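Long-range contacts in carbohydrate kinase, FGGY (Novosphingobium aromaticivorans, PDB 3H6E), which probably acts as a sugar kinase of the FGGY family, phosphorylating a carbohydrate substrate whose identity is not established: residues S21-D26 and V425-L430; V75-G80 and L150-Y155; R242-I247 and L437-E442. All blocks are in the same frame, centred on the assembly; numbering follows the deposited sequence.

Contact 1: S21-D26 and V425-L430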
ATOM      1  N   SER A  21      -4.204  -7.341  17.154  1.00 41.59           N
ATOM      2  CA  SER A  21      -3.595  -8.664  17.153  1.00 43.57           C
ATOM      3  C   SER A  21      -2.575  -8.872  18.268  1.00 45.50           C
ATOM      4  O   SER A  21      -1.793  -7.977  18.589  1.00 43.59           O
ATOM      5  CB  SER A  21      -2.945  -8.933  15.796  1.00 44.99           C
ATOM      6  OG  SER A  21      -2.093  -7.868  15.409  1.00 45.55           O
ATOM      7  N   LEU A  22      -2.583 -10.072  18.843  1.00 48.07           N
ATOM      8  CA  LEU A  22      -1.674 -10.424  19.928  1.00 46.03           C
ATOM      9  C   LEU A  22      -0.689 -11.494  19.478  1.00 46.00           C
ATOM     10  O   LEU A  22      -1.093 -12.570  19.043  1.00 47.71           O
ATOM     11  CB  LEU A  22      -2.464 -10.930  21.132  1.00 49.68           C
ATOM     12  CG  LEU A  22      -1.651 -11.354  22.354  1.00 50.43           C
ATOM     13  CD1 LEU A  22      -1.141 -10.138  23.120  1.00 48.20           C
ATOM     14  CD2 LEU A  22      -2.489 -12.245  23.251  1.00 51.30           C
ATOM     15  N   TRP A  23       0.603 -11.201  19.596  1.00 46.14           N
ATOM     16  CA  TRP A  23       1.641 -12.103  19.108  1.00 47.48           C
ATOM     17  C   TRP A  23       2.612 -12.511  20.212  1.00 47.53           C
ATOM     18  O   TRP A  23       2.693 -11.862  21.255  1.00 47.59           O
ATOM     19  CB  TRP A  23       2.418 -11.445  17.964  1.00 45.57           C
ATOM     20  CG  TRP A  23       1.556 -11.027  16.811  1.00 45.88           C
ATOM     21  CD1 TRP A  23       0.608 -10.044  16.808  1.00 41.91           C
ATOM     22  CD2 TRP A  23       1.571 -11.575  15.487  1.00 45.17           C
ATOM     23  NE1 TRP A  23       0.027  -9.954  15.568  1.00 42.55           N
ATOM     24  CE2 TRP A  23       0.602 -10.879  14.737  1.00 43.24           C
ATOM     25  CE3 TRP A  23       2.308 -12.587  14.863  1.00 44.14           C
ATOM     26  CZ2 TRP A  23       0.351 -11.162  13.397  1.00 43.16           C
ATOM     27  CZ3 TRP A  23       2.057 -12.867  13.532  1.00 43.54           C
ATOM     28  CH2 TRP A  23       1.085 -12.157  12.813  1.00 42.31           C
ATOM     29  N   ASP A  24       3.352 -13.591  19.976  1.00 48.97           N
ATOM     30  CA  ASP A  24       4.388 -14.019  20.910  1.00 50.72           C
ATOM     31  C   ASP A  24       5.780 -13.673  20.383  1.00 49.26           C
ATOM     32  O   ASP A  24       5.946 -13.332  19.212  1.00 48.26           O
ATOM     33  CB  ASP A  24       4.272 -15.516  21.230  1.00 48.84           C
ATOM     34  CG  ASP A  24       4.467 -16.400  20.009  1.00 51.51           C
ATOM     35  OD1 ASP A  24       5.248 -16.024  19.109  1.00 50.91           O
ATOM     36  OD2 ASP A  24       3.843 -17.482  19.957  1.00 54.08           O
ATOM     37  N   LEU A  25       6.775 -13.773  21.255  1.00 48.82           N
ATOM     38  CA  LEU A  25       8.132 -13.341  20.941  1.00 49.46           C
ATOM     39  C   LEU A  25       8.769 -14.154  19.819  1.00 50.64           C
ATOM     40  O   LEU A  25       9.879 -13.851  19.379  1.00 49.63           O
ATOM     41  CB  LEU A  25       9.000 -13.408  22.196  1.00 53.58           C
ATOM     42  CG  LEU A  25       8.290 -12.941  23.470  1.00 55.51           C
ATOM     43  CD1 LEU A  25       8.912 -13.574  24.707  1.00 56.68           C
ATOM     44  CD2 LEU A  25       8.279 -11.418  23.569  1.00 53.16           C
ATOM     45  N   ASP A  26       8.067 -15.184  19.357  1.00 50.99           N
ATOM     46  CA  ASP A  26       8.541 -15.986  18.233  1.00 51.11           C
ATOM     47  C   ASP A  26       7.827 -15.608  16.939  1.00 48.52           C
ATOM     48  O   ASP A  26       8.038 -16.226  15.894  1.00 46.35           O
ATOM     49  CB  ASP A  26       8.380 -17.480  18.522  1.00 52.92           C
ATOM     50  CG  ASP A  26       9.503 -18.028  19.391  1.00 57.86           C
ATOM     51  OD1 ASP A  26      10.546 -17.346  19.514  1.00 55.54           O
ATOM     52  OD2 ASP A  26       9.345 -19.139  19.944  1.00 57.89           O
ATOM     53  N   VAL A 425      -1.957  -9.950   7.692  1.00 41.21           N
ATOM     54  CA  VAL A 425      -1.552  -8.671   7.128  1.00 42.10           C
ATOM     55  C   VAL A 425      -0.722  -7.825   8.101  1.00 43.05           C
ATOM     56  O   VAL A 425       0.035  -6.948   7.677  1.00 44.62           O
ATOM     57  CB  VAL A 425      -2.783  -7.867   6.654  1.00 42.06           C
ATOM     58  CG1 VAL A 425      -3.446  -7.158   7.828  1.00 40.98           C
ATOM     59  CG2 VAL A 425      -2.388  -6.874   5.576  1.00 46.15           C
ATOM     60  N   SER A 426      -0.848  -8.102   9.397  1.00 42.57           N
ATOM     61  CA  SER A 426      -0.217  -7.273  10.428  1.00 41.91           C
ATOM     62  C   SER A 426       1.169  -7.748  10.883  1.00 39.35           C
ATOM     63  O   SER A 426       1.799  -7.108  11.730  1.00 37.25           O
ATOM     64  CB  SER A 426      -1.141  -7.140  11.651  1.00 41.91           C
ATOM     65  OG  SER A 426      -2.328  -6.425  11.340  1.00 41.29           O
ATOM     66  N   PHE A 427       1.650  -8.857  10.329  1.00 39.09           N
ATOM     67  CA  PHE A 427       2.919  -9.418  10.787  1.00 36.96           C
ATOM     68  C   PHE A 427       4.076  -8.430  10.695  1.00 36.98           C
ATOM     69  O   PHE A 427       4.851  -8.284  11.641  1.00 34.52           O
ATOM     70  CB  PHE A 427       3.285 -10.696  10.029  1.00 36.41           C
ATOM     71  CG  PHE A 427       4.713 -11.123  10.240  1.00 35.12           C
ATOM     72  CD1 PHE A 427       5.129 -11.602  11.472  1.00 34.91           C
ATOM     73  CD2 PHE A 427       5.643 -11.021   9.218  1.00 33.71           C
ATOM     74  CE1 PHE A 427       6.439 -11.983  11.679  1.00 33.95           C
ATOM     75  CE2 PHE A 427       6.956 -11.403   9.417  1.00 34.25           C
ATOM     76  CZ  PHE A 427       7.355 -11.887  10.650  1.00 33.36           C
ATOM     77  N   GLY A 428       4.190  -7.765   9.549  1.00 35.35           N
ATOM     78  CA  GLY A 428       5.313  -6.888   9.273  1.00 31.43           C
ATOM     79  C   GLY A 428       5.828  -6.103  10.462  1.00 30.78           C
ATOM     80  O   GLY A 428       7.031  -6.043  10.696  1.00 32.31           O
ATOM     81  N   ALA A 429       4.914  -5.502  11.214  1.00 31.27           N
ATOM     82  CA  ALA A 429       5.280  -4.637  12.333  1.00 31.61           C
ATOM     83  C   ALA A 429       6.187  -5.313  13.365  1.00 33.60           C
ATOM     84  O   ALA A 429       7.038  -4.664  13.966  1.00 33.84           O
ATOM     85  CB  ALA A 429       4.032  -4.088  13.000  1.00 32.00           C
ATOM     86  N   LEU A 430       6.001  -6.611  13.580  1.00 33.14           N
ATOM     87  CA  LEU A 430       6.854  -7.351  14.505  1.00 32.14           C
ATOM     88  C   LEU A 430       8.331  -7.147  14.188  1.00 33.78           C
ATOM     89  O   LEU A 430       9.163  -7.033  15.090  1.00 34.85           O
ATOM     90  CB  LEU A 430       6.524  -8.842  14.462  1.00 33.88           C
ATOM     91  CG  LEU A 430       5.453  -9.360  15.425  1.00 35.62           C
ATOM     92  CD1 LEU A 430       4.179  -8.536  15.351  1.00 34.98           C
ATOM     93  CD2 LEU A 430       5.169 -10.826  15.147  1.00 39.37           C
TER
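W23, near the end of strand 17-23, meets L430 and F427 on the loop that runs into helix 430-433. The tight part is the fork of L430 laid across the indole at about a right angle. L430 CD1 stands over the five-membered ring in a CH-pi contact, 4.0 Å from its centroid and 13° off the normal. The second branch presses on the benzo half, with L430 CD2 3.4 Å from W23 CE3. F427 closes off the outer end of the indole: its CB lies 3.8 Å from W23 CH2, and the phenyl edge turns to W23 CZ3. The two ring planes are inclined at 46°, an oblique pairing. The indole's rotation is also held by W23 NE1 donating to S21 OG over 3.0 Å, with the oxygen exactly in the indole plane. With OG tucked between the backbone N and the carbonyl carbon (chi1 51°), S21 serves the indole and also pairs with V10 O on the neighbouring strand 9-13. S426 adds a lighter touch, its CB 3.9 Å from S21 OG.

The loose side follows strand 17-23 into solvent. D24 and D26 make no contact with 425-430, and D24 OD1 instead closes an Asx turn by accepting from D26 N, with R28 N as a further donor. The contact is therefore apolar across the interface: the actin-like N-terminal sheet meets the loop after strand 415-419 through hydrocarbon over an aromatic face, no hydrogen bond crosses between the two segments, and W23 NE1 and S21 OG are paired within the N-terminal lobe.

Contact 2: V75-G80 and L150-Y155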
ATOM      1  N   VAL A  75      -0.389   0.747  13.313  1.00 33.24           N
ATOM      2  CA  VAL A  75      -0.368   0.694  11.856  1.00 30.98           C
ATOM      3  C   VAL A  75      -1.600   1.405  11.308  1.00 31.40           C
ATOM      4  O   VAL A  75      -2.720   1.153  11.752  1.00 33.71           O
ATOM      5  CB  VAL A  75      -0.366  -0.755  11.340  1.00 32.38           C
ATOM      6  CG1 VAL A  75      -0.447  -0.775   9.821  1.00 31.89           C
ATOM      7  CG2 VAL A  75       0.869  -1.493  11.824  1.00 32.51           C
ATOM      8  N   GLY A  76      -1.391   2.296  10.344  1.00 28.30           N
ATOM      9  CA  GLY A  76      -2.488   3.065   9.788  1.00 28.36           C
ATOM     10  C   GLY A  76      -2.473   3.143   8.276  1.00 28.28           C
ATOM     11  O   GLY A  76      -1.414   3.219   7.652  1.00 27.29           O
ATOM     12  N   HIS A  77      -3.657   3.111   7.683  1.00 27.89           N
ATOM     13  CA  HIS A  77      -3.787   3.353   6.261  1.00 29.96           C
ATOM     14  C   HIS A  77      -3.326   4.783   5.970  1.00 29.39           C
ATOM     15  O   HIS A  77      -3.286   5.630   6.868  1.00 27.44           O
ATOM     16  CB  HIS A  77      -5.237   3.157   5.819  1.00 30.50           C
ATOM     17  CG  HIS A  77      -6.152   4.261   6.249  1.00 31.09           C
ATOM     18  ND1 HIS A  77      -6.292   5.429   5.533  1.00 29.78           N
ATOM     19  CD2 HIS A  77      -6.975   4.375   7.319  1.00 32.26           C
ATOM     20  CE1 HIS A  77      -7.157   6.218   6.146  1.00 30.63           C
ATOM     21  NE2 HIS A  77      -7.587   5.601   7.231  1.00 31.64           N
ATOM     22  N   GLY A  78      -2.977   5.049   4.717  1.00 27.99           N
ATOM     23  CA  GLY A  78      -2.498   6.362   4.325  1.00 26.18           C
ATOM     24  C   GLY A  78      -3.605   7.335   3.969  1.00 25.71           C
ATOM     25  O   GLY A  78      -4.791   7.016   4.075  1.00 25.31           O
ATOM     26  N   ALA A  79      -3.211   8.527   3.535  1.00 24.66           N
ATOM     27  CA  ALA A  79      -4.163   9.564   3.165  1.00 23.95           C
ATOM     28  C   ALA A  79      -5.063   9.911   4.345  1.00 23.80           C
ATOM     29  O   ALA A  79      -6.214  10.303   4.167  1.00 24.30           O
ATOM     30  CB  ALA A  79      -4.982   9.132   1.961  1.00 23.57           C
ATOM     31  N   GLY A  80      -4.524   9.761   5.551  1.00 24.15           N
ATOM     32  CA  GLY A  80      -5.225  10.124   6.769  1.00 24.49           C
ATOM     33  C   GLY A  80      -4.391  11.071   7.615  1.00 23.13           C
ATOM     34  O   GLY A  80      -3.230  10.797   7.921  1.00 23.10           O
ATOM     35  N   LEU A 150      -0.332  15.401  12.352  1.00 26.39           N
ATOM     36  CA  LEU A 150       0.123  14.091  12.769  1.00 27.05           C
ATOM     37  C   LEU A 150      -0.590  13.005  11.964  1.00 26.77           C
ATOM     38  O   LEU A 150      -1.821  12.928  11.967  1.00 25.82           O
ATOM     39  CB  LEU A 150      -0.166  13.942  14.264  1.00 27.99           C
ATOM     40  CG  LEU A 150       0.410  12.783  15.068  1.00 29.91           C
ATOM     41  CD1 LEU A 150       0.365  13.094  16.549  1.00 30.74           C
ATOM     42  CD2 LEU A 150      -0.387  11.561  14.781  1.00 29.59           C
ATOM     43  N   PRO A 151       0.184  12.162  11.264  1.00 26.91           N
ATOM     44  CA  PRO A 151      -0.400  11.123  10.409  1.00 25.16           C
ATOM     45  C   PRO A 151      -1.342  10.195  11.175  1.00 25.55           C
ATOM     46  O   PRO A 151      -1.248  10.087  12.394  1.00 25.29           O
ATOM     47  CB  PRO A 151       0.827  10.346   9.917  1.00 25.16           C
ATOM     48  CG  PRO A 151       1.954  11.314  10.017  1.00 25.14           C
ATOM     49  CD  PRO A 151       1.657  12.140  11.231  1.00 26.45           C
ATOM     50  N   TRP A 152      -2.233   9.532  10.445  1.00 25.78           N
ATOM     51  CA  TRP A 152      -3.247   8.651  11.019  1.00 25.35           C
ATOM     52  C   TRP A 152      -2.649   7.555  11.903  1.00 28.34           C
ATOM     53  O   TRP A 152      -3.089   7.349  13.034  1.00 29.05           O
ATOM     54  CB  TRP A 152      -4.073   8.048   9.882  1.00 26.64           C
ATOM     55  CG  TRP A 152      -5.113   7.034  10.275  1.00 29.02           C
ATOM     56  CD1 TRP A 152      -5.206   5.747   9.829  1.00 29.19           C
ATOM     57  CD2 TRP A 152      -6.224   7.232  11.160  1.00 29.66           C
ATOM     58  NE1 TRP A 152      -6.299   5.132  10.385  1.00 30.86           N
ATOM     59  CE2 TRP A 152      -6.940   6.020  11.206  1.00 31.22           C
ATOM     60  CE3 TRP A 152      -6.678   8.312  11.919  1.00 30.69           C
ATOM     61  CZ2 TRP A 152      -8.082   5.857  11.987  1.00 33.35           C
ATOM     62  CZ3 TRP A 152      -7.811   8.148  12.693  1.00 33.52           C
ATOM     63  CH2 TRP A 152      -8.500   6.931  12.720  1.00 32.78           C
ATOM     64  N   ALA A 153      -1.639   6.862  11.391  1.00 27.18           N
ATOM     65  CA  ALA A 153      -0.995   5.793  12.141  1.00 27.12           C
ATOM     66  C   ALA A 153      -0.427   6.301  13.467  1.00 28.91           C
ATOM     67  O   ALA A 153      -0.611   5.679  14.516  1.00 27.03           O
ATOM     68  CB  ALA A 153       0.099   5.150  11.303  1.00 26.03           C
ATOM     69  N   GLN A 154       0.268   7.434  13.410  1.00 27.87           N
ATOM     70  CA  GLN A 154       0.893   8.010  14.596  1.00 28.32           C
ATOM     71  C   GLN A 154      -0.147   8.561  15.554  1.00 29.39           C
ATOM     72  O   GLN A 154       0.123   8.727  16.745  1.00 29.56           O
ATOM     73  CB  GLN A 154       1.889   9.109  14.212  1.00 26.47           C
ATOM     74  CG  GLN A 154       3.196   8.582  13.665  1.00 26.44           C
ATOM     75  CD  GLN A 154       2.989   7.657  12.483  1.00 26.52           C
ATOM     76  OE1 GLN A 154       3.292   6.467  12.554  1.00 26.20           O
ATOM     77  NE2 GLN A 154       2.447   8.196  11.396  1.00 25.38           N
ATOM     78  N   TYR A 155      -1.337   8.851  15.038  1.00 29.13           N
ATOM     79  CA  TYR A 155      -2.384   9.410  15.883  1.00 31.02           C
ATOM     80  C   TYR A 155      -2.700   8.440  17.004  1.00 33.08           C
ATOM     81  O   TYR A 155      -2.960   8.833  18.142  1.00 35.35           O
ATOM     82  CB  TYR A 155      -3.663   9.712  15.101  1.00 28.78           C
ATOM     83  CG  TYR A 155      -4.831   9.892  16.035  1.00 32.04           C
ATOM     84  CD1 TYR A 155      -4.985  11.065  16.757  1.00 34.04           C
ATOM     85  CD2 TYR A 155      -5.752   8.872  16.239  1.00 33.88           C
ATOM     86  CE1 TYR A 155      -6.038  11.231  17.636  1.00 35.82           C
ATOM     87  CE2 TYR A 155      -6.812   9.029  17.114  1.00 33.39           C
ATOM     88  CZ  TYR A 155      -6.949  10.212  17.810  1.00 35.79           C
ATOM     89  OH  TYR A 155      -7.997  10.388  18.685  1.00 41.02           O
TER
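H77 and W152 meet obliquely, just beyond strand 71-76 of the ribonuclease H-like sheet expected of the actin-like ATPase superfamily. Strand 71-76 runs parallel to its neighbours 9-13 and 226-232, and the 77-80 turn leads on to strand 81-85, the antiparallel partner of strand 148-151. The imidazole and the pyrrole part of the indole each offer a face to the other, with planes 46° apart and centroids 4.3 Å apart. H77 CD2 comes within 3.2 Å of W152 NE1. That N-H is not given to the histidine: it bonds to L13 O, at the end of strand 9-13. W152 CG lies anti to its backbone N (chi1 176°), which brings the indole's five-membered ring from the first turn of helix 152-159 against the imidazole face. The histidine ring is held in turn by H77 ND1 donating to G78 O over 2.6 Å.

Beside the rings the backbones nearly touch. G76 and A153 have CA atoms 3.9 Å apart, and A153 CB sits 3.4 Å from G76 N. At the other end of the turn, W152 N donates to G80 O over 3.0 Å, approaching from 51° above the carbonyl plane.

Contact 3: R242-I247 and L437-E442; sequences RGFAEI and LRPQGE
G243 and R438 bring two irregular segments together with their CA atoms 4.6 Å apart. From there the side chains of the 437-442 segment divide the work, R438 going to the backbone of G243 and P439 to the ring of F244. The proline meets the phenyl face with its CB-CG edge, its ring tilted away: P439 CG stands above the centre of the phenyl in a CH-pi contact, 3.7 Å from the centroid and 11° off the normal. P439 CB joins it, 3.6 Å from F244 CE1, while P439 CD rests 3.5 Å from G243 C. F244 CG is set anti to its own carbonyl carbon (chi1 -66°), and although the side chain starts away from the other segment, its ring comes back to lie on the proline. The carbonyl oxygens of Q440 and G441 face the phenyl edge, close to its plane, with Q440 O 3.9 Å from F244 CE1.

The 242-247 loop runs from helix 233-241, beside the sheet of the N-terminal half, to strand 252-256 in the second, C-terminal sheet of this two-lobed kinase fold. The 437-442 loop leads into strand 443-445, at the edge of that same sheet, and L443 on it also touches F244.

On the more exposed flank, R438 stretches its chain alongside G243 O and hooks back: R438 NH1 donates to G243 O over 2.7 Å at a bent 132°. The methyl of A245 covers one face of the guanidinium, with A245 CB 3.6 Å from R438 NH1. R438 NH1 also lies near A245 N, but both are donors and no bond forms between them.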
ATOM      1  N   ARG A 242      10.628  -8.273   3.531  1.00 27.18           N
ATOM      2  CA  ARG A 242      12.055  -8.189   3.823  1.00 28.24           C
ATOM      3  C   ARG A 242      12.476  -9.185   4.902  1.00 30.28           C
ATOM      4  O   ARG A 242      13.663  -9.354   5.176  1.00 31.55           O
ATOM      5  CB  ARG A 242      12.447  -6.762   4.222  1.00 28.88           C
ATOM      6  CG  ARG A 242      12.281  -5.744   3.100  1.00 27.80           C
ATOM      7  CD  ARG A 242      13.130  -4.512   3.328  1.00 25.19           C
ATOM      8  NE  ARG A 242      12.675  -3.725   4.468  1.00 28.10           N
ATOM      9  CZ  ARG A 242      11.850  -2.683   4.379  1.00 28.29           C
ATOM     10  NH1 ARG A 242      11.382  -2.298   3.199  1.00 27.64           N
ATOM     11  NH2 ARG A 242      11.491  -2.025   5.471  1.00 27.75           N
ATOM     12  N   GLY A 243      11.493  -9.836   5.517  1.00 31.85           N
ATOM     13  CA  GLY A 243      11.756 -10.883   6.487  1.00 30.65           C
ATOM     14  C   GLY A 243      12.213 -12.166   5.816  1.00 32.73           C
ATOM     15  O   GLY A 243      13.004 -12.923   6.379  1.00 33.04           O
ATOM     16  N   PHE A 244      11.710 -12.414   4.608  1.00 30.98           N
ATOM     17  CA  PHE A 244      12.119 -13.582   3.838  1.00 29.48           C
ATOM     18  C   PHE A 244      13.622 -13.548   3.573  1.00 31.06           C
ATOM     19  O   PHE A 244      14.196 -12.484   3.336  1.00 32.82           O
ATOM     20  CB  PHE A 244      11.348 -13.667   2.518  1.00 29.61           C
ATOM     21  CG  PHE A 244       9.879 -13.925   2.686  1.00 29.31           C
ATOM     22  CD1 PHE A 244       9.429 -15.113   3.237  1.00 30.63           C
ATOM     23  CD2 PHE A 244       8.945 -12.985   2.277  1.00 29.91           C
ATOM     24  CE1 PHE A 244       8.075 -15.358   3.391  1.00 32.37           C
ATOM     25  CE2 PHE A 244       7.586 -13.222   2.425  1.00 29.13           C
ATOM     26  CZ  PHE A 244       7.151 -14.409   2.984  1.00 33.15           C
ATOM     27  N   ALA A 245      14.255 -14.717   3.613  1.00 32.02           N
ATOM     28  CA  ALA A 245      15.703 -14.815   3.471  1.00 31.12           C
ATOM     29  C   ALA A 245      16.200 -14.345   2.107  1.00 30.47           C
ATOM     30  O   ALA A 245      17.328 -13.866   1.992  1.00 30.38           O
ATOM     31  CB  ALA A 245      16.174 -16.238   3.750  1.00 29.66           C
ATOM     32  N   GLU A 246      15.363 -14.481   1.080  1.00 29.01           N
ATOM     33  CA  GLU A 246      15.744 -14.084  -0.277  1.00 29.89           C
ATOM     34  C   GLU A 246      15.597 -12.583  -0.510  1.00 30.12           C
ATOM     35  O   GLU A 246      16.230 -12.020  -1.404  1.00 30.30           O
ATOM     36  CB  GLU A 246      14.924 -14.837  -1.331  1.00 30.26           C
ATOM     37  CG  GLU A 246      15.209 -16.328  -1.420  1.00 30.66           C
ATOM     38  CD  GLU A 246      14.401 -17.128  -0.424  1.00 31.64           C
ATOM     39  OE1 GLU A 246      13.325 -16.647  -0.014  1.00 30.84           O
ATOM     40  OE2 GLU A 246      14.843 -18.236  -0.051  1.00 36.05           O
ATOM     41  N   ILE A 247      14.748 -11.941   0.282  1.00 28.20           N
ATOM     42  CA  ILE A 247      14.487 -10.523   0.107  1.00 28.80           C
ATOM     43  C   ILE A 247      15.416  -9.711   0.994  1.00 30.64           C
ATOM     44  O   ILE A 247      16.380  -9.106   0.518  1.00 28.77           O
ATOM     45  CB  ILE A 247      13.028 -10.184   0.438  1.00 28.60           C
ATOM     46  CG1 ILE A 247      12.088 -11.183  -0.239  1.00 26.62           C
ATOM     47  CG2 ILE A 247      12.702  -8.761   0.013  1.00 30.04           C
ATOM     48  CD1 ILE A 247      12.277 -11.285  -1.736  1.00 24.81           C
ATOM     49  N   LEU A 437      13.228 -11.739  13.060  1.00 34.51           N
ATOM     50  CA  LEU A 437      11.998 -12.512  12.934  1.00 35.91           C
ATOM     51  C   LEU A 437      11.535 -12.617  11.476  1.00 37.46           C
ATOM     52  O   LEU A 437      11.591 -11.644  10.725  1.00 35.22           O
ATOM     53  CB  LEU A 437      10.908 -11.868  13.789  1.00 35.40           C
ATOM     54  CG  LEU A 437       9.836 -12.759  14.414  1.00 41.41           C
ATOM     55  CD1 LEU A 437      10.440 -14.039  14.996  1.00 41.47           C
ATOM     56  CD2 LEU A 437       9.069 -11.974  15.476  1.00 39.89           C
ATOM     57  N   ARG A 438      11.068 -13.800  11.088  1.00 38.54           N
ATOM     58  CA  ARG A 438      10.674 -14.048   9.704  1.00 36.95           C
ATOM     59  C   ARG A 438       9.199 -14.418   9.567  1.00 35.64           C
ATOM     60  O   ARG A 438       8.571 -14.852  10.531  1.00 36.68           O
ATOM     61  CB  ARG A 438      11.551 -15.142   9.088  1.00 35.70           C
ATOM     62  CG  ARG A 438      13.037 -14.864   9.193  1.00 34.00           C
ATOM     63  CD  ARG A 438      13.829 -15.701   8.207  1.00 34.69           C
ATOM     64  NE  ARG A 438      15.265 -15.481   8.348  1.00 38.15           N
ATOM     65  CZ  ARG A 438      15.993 -14.713   7.543  1.00 35.96           C
ATOM     66  NH1 ARG A 438      15.426 -14.084   6.519  1.00 36.00           N
ATOM     67  NH2 ARG A 438      17.294 -14.581   7.760  1.00 32.43           N
ATOM     68  N   PRO A 439       8.644 -14.247   8.357  1.00 35.77           N
ATOM     69  CA  PRO A 439       7.238 -14.569   8.079  1.00 36.43           C
ATOM     70  C   PRO A 439       6.977 -16.069   8.140  1.00 37.72           C
ATOM     71  O   PRO A 439       7.885 -16.845   8.442  1.00 37.36           O
ATOM     72  CB  PRO A 439       7.041 -14.074   6.636  1.00 34.90           C
ATOM     73  CG  PRO A 439       8.193 -13.162   6.363  1.00 33.92           C
ATOM     74  CD  PRO A 439       9.324 -13.693   7.176  1.00 34.30           C
ATOM     75  N   GLN A 440       5.743 -16.471   7.858  1.00 37.63           N
ATOM     76  CA  GLN A 440       5.406 -17.887   7.780  1.00 38.27           C
ATOM     77  C   GLN A 440       5.729 -18.416   6.392  1.00 37.23           C
ATOM     78  O   GLN A 440       5.670 -17.679   5.406  1.00 36.80           O
ATOM     79  CB  GLN A 440       3.930 -18.121   8.104  1.00 39.09           C
ATOM     80  CG  GLN A 440       3.618 -18.108   9.588  1.00 41.14           C
ATOM     81  CD  GLN A 440       4.303 -19.239  10.324  1.00 45.58           C
ATOM     82  OE1 GLN A 440       4.088 -20.413  10.020  1.00 45.30           O
ATOM     83  NE2 GLN A 440       5.132 -18.891  11.303  1.00 48.10           N
ATOM     84  N   GLY A 441       6.079 -19.693   6.322  1.00 35.25           N
ATOM     85  CA  GLY A 441       6.419 -20.321   5.062  1.00 32.94           C
ATOM     86  C   GLY A 441       7.756 -19.849   4.525  1.00 34.33           C
ATOM     87  O   GLY A 441       8.550 -19.227   5.231  1.00 32.78           O
ATOM     88  N   GLU A 442       8.005 -20.164   3.261  1.00 35.53           N
ATOM     89  CA  GLU A 442       9.218 -19.743   2.583  1.00 32.82           C
ATOM     90  C   GLU A 442       8.842 -19.282   1.190  1.00 31.22           C
ATOM     91  O   GLU A 442       7.718 -19.499   0.743  1.00 30.59           O
ATOM     92  CB  GLU A 442      10.210 -20.901   2.491  1.00 32.31           C
ATOM     93  CG  GLU A 442      10.750 -21.368   3.829  1.00 34.77           C
ATOM     94  CD  GLU A 442      11.572 -22.637   3.710  1.00 36.46           C
ATOM     95  OE1 GLU A 442      11.356 -23.398   2.743  1.00 37.54           O
ATOM     96  OE2 GLU A 442      12.430 -22.874   4.587  1.00 37.14           O
TER

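How the contacts relate
Contacts 1 and 2 are buried and both reach the N-terminal six-stranded sheet, through strands 17-23 and 71-76; they meet where A429 packs on V75. Contact 2 also reaches the small sheet through strand 148-151. Contact 3, only partly buried, lies between two loops that both lead into the second sheet, at strands 252-256 and 443-445. Contacts 1 and 3 share a boundary: F427 also packs on R438 and P439, and L430 on L437. Contacts 2 and 3 do not touch, their nearest atoms about 12 Å apart. No hydrogen bond crosses contact 1, one backbone bond crosses contact 2, and in contact 3 an exposed arginine donates to a backbone carbonyl.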